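Local coordinates for ribosomal protein s2-related protein (Deinococcus radiodurans, PDB 2JH3) that binds a [4Fe-4S] cluster and probably has sirohydrochlorin ferrochelatase activity, within a multi-domain chelatase-like fold, at residues E328-G340 with I345-A357. Numbering follows the deposited sequence.
Sequences EGLRDLTARDEAG and IRTWRTLPRGWRA
E338 OE2 is gripped twice by R353: the side-chain NE meets its syn lone pair at 3.0 Å, and the backbone N meets the anti lone pair at 2.9 Å. The pair ties the turn after helix 327-333 to the chain leading into strand 355-359, in the beta-alpha-beta unit made with strand 322-324, within the DR2241 stabilising domain. Segment 345-357 also brings W348 to the iron-sulfur cluster, with the R346 side chain about 9 Å from it. R353 NH2 donates to the syn lone pair of E338 OE1, so the salt bridge is side-on and two-pronged, the carboxylate and guanidinium planes only 19° apart; R353 NH1 turns to L426 O of the second subunit. With E338 cut back to an alanine, the R353 backbone N and guanidinium would probably lose their shared acceptor, and P352 the packing of CG. Water joins E338 N to T350 O nearby.

At the helix end, R346 suits its place through reach: its chain, extended from CG to NE, carries the guanidinium to R331 O (NH1, 2.9 Å) and T334 OG1 (NH2, 2.9 Å), the latter nearly straight at 176°. R331 O also accepts from T334 N, on the opposite face of its carbonyl plane. T334 OG1, placed between backbone N and carbonyl carbon (chi1 57°), donates to L330 O while accepting from R346, a double role suited to a hydroxyl. Its methyl CG2 lies over one face of the W355 ring, toward the rim. W355 NE1 donates to P352 O, almost in the ring plane, while L330 CD1 comes within 3.4 Å of W355 CZ3.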
loop_
_atom_site.group_PDB
_atom_site.type_symbol
_atom_site.label_atom_id
_atom_site.label_comp_id
_atom_site.label_asym_id
_atom_site.label_seq_id
_atom_site.Cartn_x
_atom_site.Cartn_y
_atom_site.Cartn_z
ATOM N N GLU A 328 21.493 -1.822 -13.945
ATOM C CA GLU A 328 21.567 -2.597 -12.719
ATOM C C GLU A 328 21.481 -1.717 -11.474
ATOM O O GLU A 328 20.910 -2.137 -10.427
ATOM C CB GLU A 328 22.872 -3.436 -12.689
ATOM C CG GLU A 328 23.003 -4.560 -13.735
ATOM C CD GLU A 328 23.510 -4.118 -15.147
ATOM O OE1 GLU A 328 23.701 -2.911 -15.378
ATOM O OE2 GLU A 328 23.771 -5.002 -16.018
ATOM N N GLY A 329 22.085 -0.552 -11.515
ATOM C CA GLY A 329 21.920 0.432 -10.457
ATOM C C GLY A 329 20.487 0.905 -10.241
ATOM O O GLY A 329 20.026 1.094 -9.099
ATOM N N LEU A 330 19.834 1.216 -11.350
ATOM C CA LEU A 330 18.405 1.559 -11.345
ATOM C C LEU A 330 17.559 0.453 -10.735
ATOM O O LEU A 330 16.686 0.745 -9.917
ATOM C CB LEU A 330 17.951 1.805 -12.765
ATOM C CG LEU A 330 16.464 2.060 -13.063
ATOM C CD1 LEU A 330 15.959 3.163 -12.182
ATOM C CD2 LEU A 330 16.269 2.426 -14.484
ATOM N N ARG A 331 17.797 -0.789 -11.153
ATOM C CA ARG A 331 17.160 -1.996 -10.609
ATOM C C ARG A 331 17.330 -2.162 -9.066
ATOM O O ARG A 331 16.343 -2.267 -8.287
ATOM C CB ARG A 331 17.618 -3.234 -11.413
ATOM C CG ARG A 331 17.069 -4.577 -10.864
ATOM C CD ARG A 331 18.126 -5.320 -10.008
ATOM N NE ARG A 331 19.019 -6.059 -10.942
ATOM C CZ ARG A 331 20.340 -6.032 -10.958
ATOM N NH1 ARG A 331 21.063 -5.402 -10.066
ATOM N NH2 ARG A 331 20.959 -6.705 -11.877
ATOM N N ASP A 332 18.568 -1.997 -8.608
ATOM C CA ASP A 332 18.851 -2.017 -7.170
ATOM C C ASP A 332 18.101 -0.888 -6.428
ATOM O O ASP A 332 17.571 -1.090 -5.364
ATOM C CB ASP A 332 20.340 -1.757 -6.914
ATOM C CG ASP A 332 21.268 -2.860 -7.415
ATOM O OD1 ASP A 332 20.809 -3.897 -7.896
ATOM O OD2 ASP A 332 22.499 -2.673 -7.287
ATOM N N LEU A 333 18.085 0.324 -6.959
ATOM C CA LEU A 333 17.462 1.410 -6.255
ATOM C C LEU A 333 15.916 1.331 -6.185
ATOM O O LEU A 333 15.281 1.930 -5.283
ATOM C CB LEU A 333 17.867 2.758 -6.831
ATOM C CG LEU A 333 18.749 3.722 -6.009
ATOM C CD1 LEU A 333 19.836 3.028 -5.135
ATOM C CD2 LEU A 333 19.366 4.788 -6.970
ATOM N N THR A 334 15.324 0.590 -7.078
ATOM C CA THR A 334 13.866 0.425 -7.159
ATOM C C THR A 334 13.402 -0.951 -6.655
ATOM O O THR A 334 12.208 -1.309 -6.741
ATOM C CB THR A 334 13.409 0.647 -8.610
ATOM O OG1 THR A 334 14.072 -0.246 -9.505
ATOM C CG2 THR A 334 13.674 2.096 -9.059
ATOM N N ALA A 335 14.349 -1.728 -6.110
ATOM C CA ALA A 335 14.061 -3.057 -5.627
ATOM C C ALA A 335 13.250 -3.064 -4.307
ATOM O O ALA A 335 12.557 -4.050 -3.999
ATOM C CB ALA A 335 15.369 -3.896 -5.475
ATOM N N ARG A 336 13.304 -1.987 -3.543
ATOM C CA ARG A 336 12.579 -1.910 -2.282
ATOM C C ARG A 336 11.757 -0.632 -2.251
ATOM O O ARG A 336 12.129 0.376 -2.900
ATOM C CB ARG A 336 13.570 -1.918 -1.096
ATOM C CG ARG A 336 14.365 -3.228 -1.001
ATOM C CD ARG A 336 15.504 -3.210 0.096
ATOM N NE ARG A 336 16.053 -4.600 0.204
ATOM C CZ ARG A 336 15.509 -5.635 0.888
ATOM N NH1 ARG A 336 14.354 -5.544 1.584
ATOM N NH2 ARG A 336 16.087 -6.826 0.846
ATOM N N ASP A 337 10.679 -0.675 -1.475
ATOM C CA ASP A 337 9.816 0.456 -1.227
ATOM C C ASP A 337 10.408 1.360 -0.158
ATOM O O ASP A 337 11.508 1.088 0.389
ATOM C CB ASP A 337 8.364 0.038 -0.955
ATOM C CG ASP A 337 8.153 -0.658 0.441
ATOM O OD1 ASP A 337 9.018 -0.517 1.342
ATOM O OD2 ASP A 337 7.113 -1.335 0.610
ATOM N N GLU A 338 9.720 2.467 0.110
ATOM C CA GLU A 338 10.230 3.462 1.046
ATOM C C GLU A 338 10.325 2.984 2.500
ATOM O O GLU A 338 11.003 3.630 3.301
ATOM C CB GLU A 338 9.462 4.806 0.904
ATOM C CG GLU A 338 9.803 5.503 -0.446
ATOM C CD GLU A 338 8.960 6.718 -0.735
ATOM O OE1 GLU A 338 8.203 7.147 0.151
ATOM O OE2 GLU A 338 9.070 7.292 -1.822
ATOM N N ALA A 339 9.728 1.845 2.809
ATOM C CA ALA A 339 9.901 1.200 4.156
ATOM C C ALA A 339 11.050 0.183 4.142
ATOM O O ALA A 339 11.373 -0.387 5.195
ATOM C CB ALA A 339 8.637 0.556 4.620
ATOM N N GLY A 340 11.657 -0.039 2.953
ATOM C CA GLY A 340 12.721 -0.989 2.757
ATOM C C GLY A 340 12.199 -2.400 2.522
ATOM O O GLY A 340 12.938 -3.366 2.618
ATOM N N ILE A 345 6.599 -7.695 -7.133
ATOM C CA ILE A 345 5.809 -7.292 -8.242
ATOM C C ILE A 345 6.057 -5.809 -8.506
ATOM O O ILE A 345 5.631 -4.959 -7.731
ATOM C CB ILE A 345 4.266 -7.540 -7.986
ATOM C CG1 ILE A 345 3.955 -8.983 -7.589
ATOM C CG2 ILE A 345 3.508 -7.153 -9.224
ATOM C CD1 ILE A 345 4.398 -10.078 -8.542
ATOM N N ARG A 346 6.761 -5.507 -9.612
ATOM C CA ARG A 346 7.354 -4.180 -9.800
ATOM C C ARG A 346 6.348 -3.168 -10.297
ATOM O O ARG A 346 6.622 -1.994 -10.317
ATOM C CB ARG A 346 8.589 -4.312 -10.724
ATOM C CG ARG A 346 9.863 -4.731 -9.946
ATOM C CD ARG A 346 11.083 -5.057 -10.780
ATOM N NE ARG A 346 12.306 -4.914 -9.993
ATOM C CZ ARG A 346 12.921 -3.783 -9.707
ATOM N NH1 ARG A 346 14.003 -3.825 -8.946
ATOM N NH2 ARG A 346 12.587 -2.627 -10.289
ATOM N N THR A 347 5.195 -3.615 -10.782
ATOM C CA THR A 347 4.077 -2.720 -11.122
ATOM C C THR A 347 3.191 -2.260 -9.918
ATOM O O THR A 347 2.217 -1.583 -10.122
ATOM C CB THR A 347 3.167 -3.338 -12.131
ATOM O OG1 THR A 347 2.798 -4.682 -11.775
ATOM C CG2 THR A 347 3.868 -3.367 -13.470
ATOM N N TRP A 348 3.548 -2.665 -8.712
ATOM C CA TRP A 348 2.886 -2.153 -7.534
ATOM C C TRP A 348 3.178 -0.679 -7.399
ATOM O O TRP A 348 4.263 -0.214 -7.769
ATOM C CB TRP A 348 3.235 -2.967 -6.261
ATOM C CG TRP A 348 2.366 -4.143 -6.157
ATOM C CD1 TRP A 348 1.839 -4.862 -7.205
ATOM C CD2 TRP A 348 1.958 -4.807 -4.979
ATOM N NE1 TRP A 348 1.078 -5.878 -6.732
ATOM C CE2 TRP A 348 1.105 -5.846 -5.366
ATOM C CE3 TRP A 348 2.112 -4.531 -3.611
ATOM C CZ2 TRP A 348 0.503 -6.714 -4.432
ATOM C CZ3 TRP A 348 1.496 -5.343 -2.693
ATOM C CH2 TRP A 348 0.683 -6.414 -3.095
ATOM N N ARG A 349 2.162 0.075 -6.977
ATOM C CA ARG A 349 2.252 1.526 -6.773
ATOM C C ARG A 349 3.063 1.882 -5.523
ATOM O O ARG A 349 2.619 2.626 -4.583
ATOM C CB ARG A 349 0.848 2.105 -6.742
ATOM C CG ARG A 349 0.731 3.602 -7.215
ATOM C CD ARG A 349 -0.497 4.315 -6.616
ATOM N NE ARG A 349 -1.713 3.615 -7.087
ATOM C CZ ARG A 349 -2.958 4.060 -6.933
ATOM N NH1 ARG A 349 -3.164 5.184 -6.302
ATOM N NH2 ARG A 349 -3.977 3.356 -7.364
ATOM N N THR A 350 4.314 1.404 -5.496
ATOM C CA THR A 350 5.185 1.491 -4.326
ATOM C C THR A 350 6.608 1.821 -4.717
ATOM O O THR A 350 7.491 1.655 -3.909
ATOM C CB THR A 350 5.186 0.179 -3.580
ATOM O OG1 THR A 350 5.671 -0.813 -4.469
ATOM C CG2 THR A 350 3.763 -0.188 -3.106
ATOM N N LEU A 351 6.824 2.417 -5.908
ATOM C CA LEU A 351 8.152 2.750 -6.391
ATOM C C LEU A 351 8.626 3.823 -5.448
ATOM O O LEU A 351 7.890 4.702 -5.123
ATOM C CB LEU A 351 8.106 3.289 -7.811
ATOM C CG LEU A 351 9.363 3.395 -8.640
ATOM C CD1 LEU A 351 9.815 2.054 -8.890
ATOM C CD2 LEU A 351 9.055 4.129 -9.924
ATOM N N PRO A 352 9.848 3.731 -4.968
ATOM C CA PRO A 352 10.397 4.766 -4.122
ATOM C C PRO A 352 10.836 6.041 -4.883
ATOM O O PRO A 352 11.113 6.021 -6.076
ATOM C CB PRO A 352 11.567 4.028 -3.416
ATOM C CG PRO A 352 12.071 3.126 -4.486
ATOM C CD PRO A 352 10.809 2.639 -5.203
ATOM N N ARG A 353 10.777 7.149 -4.156
ATOM C CA ARG A 353 11.249 8.422 -4.572
ATOM C C ARG A 353 12.750 8.551 -4.288
ATOM O O ARG A 353 13.360 7.706 -3.672
ATOM C CB ARG A 353 10.463 9.557 -3.908
ATOM C CG ARG A 353 9.064 9.692 -4.397
ATOM C CD ARG A 353 8.249 10.641 -3.507
ATOM N NE ARG A 353 7.822 9.985 -2.285
ATOM C CZ ARG A 353 7.046 10.498 -1.319
ATOM N NH1 ARG A 353 6.626 11.744 -1.394
ATOM N NH2 ARG A 353 6.672 9.704 -0.305
ATOM N N GLY A 354 13.333 9.569 -4.887
ATOM C CA GLY A 354 14.668 10.018 -4.498
ATOM C C GLY A 354 15.863 9.713 -5.395
ATOM O O GLY A 354 16.994 10.086 -5.088
ATOM N N TRP A 355 15.565 9.193 -6.559
ATOM C CA TRP A 355 16.566 8.694 -7.491
ATOM C C TRP A 355 16.417 9.297 -8.877
ATOM O O TRP A 355 15.349 9.823 -9.236
ATOM C CB TRP A 355 16.495 7.180 -7.534
ATOM C CG TRP A 355 15.145 6.688 -8.038
ATOM C CD1 TRP A 355 14.090 6.392 -7.284
ATOM C CD2 TRP A 355 14.734 6.457 -9.403
ATOM N NE1 TRP A 355 13.053 6.026 -8.036
ATOM C CE2 TRP A 355 13.398 6.088 -9.360
ATOM C CE3 TRP A 355 15.368 6.556 -10.644
ATOM C CZ2 TRP A 355 12.664 5.759 -10.518
ATOM C CZ3 TRP A 355 14.657 6.225 -11.784
ATOM C CH2 TRP A 355 13.316 5.871 -11.719
ATOM N N ARG A 356 17.485 9.271 -9.677
ATOM C CA ARG A 356 17.386 9.570 -11.135
ATOM C C ARG A 356 18.351 8.694 -11.947
ATOM O O ARG A 356 19.488 8.491 -11.535
ATOM C CB ARG A 356 17.621 11.055 -11.462
ATOM C CG ARG A 356 19.015 11.542 -11.486
ATOM C CD ARG A 356 19.171 13.015 -11.475
ATOM N NE ARG A 356 19.344 13.579 -12.825
ATOM C CZ ARG A 356 20.496 13.678 -13.478
ATOM N NH1 ARG A 356 20.520 14.229 -14.677
ATOM N NH2 ARG A 356 21.631 13.297 -12.913
ATOM N N ALA A 357 17.900 8.121 -13.040
ATOM C CA ALA A 357 18.779 7.306 -13.822
ATOM C C ALA A 357 19.104 8.035 -15.080
ATOM O O ALA A 357 18.185 8.510 -15.771
ATOM C CB ALA A 357 18.154 5.958 -14.167
HETATM O O HOH W 1 7.633 3.332 -1.650
#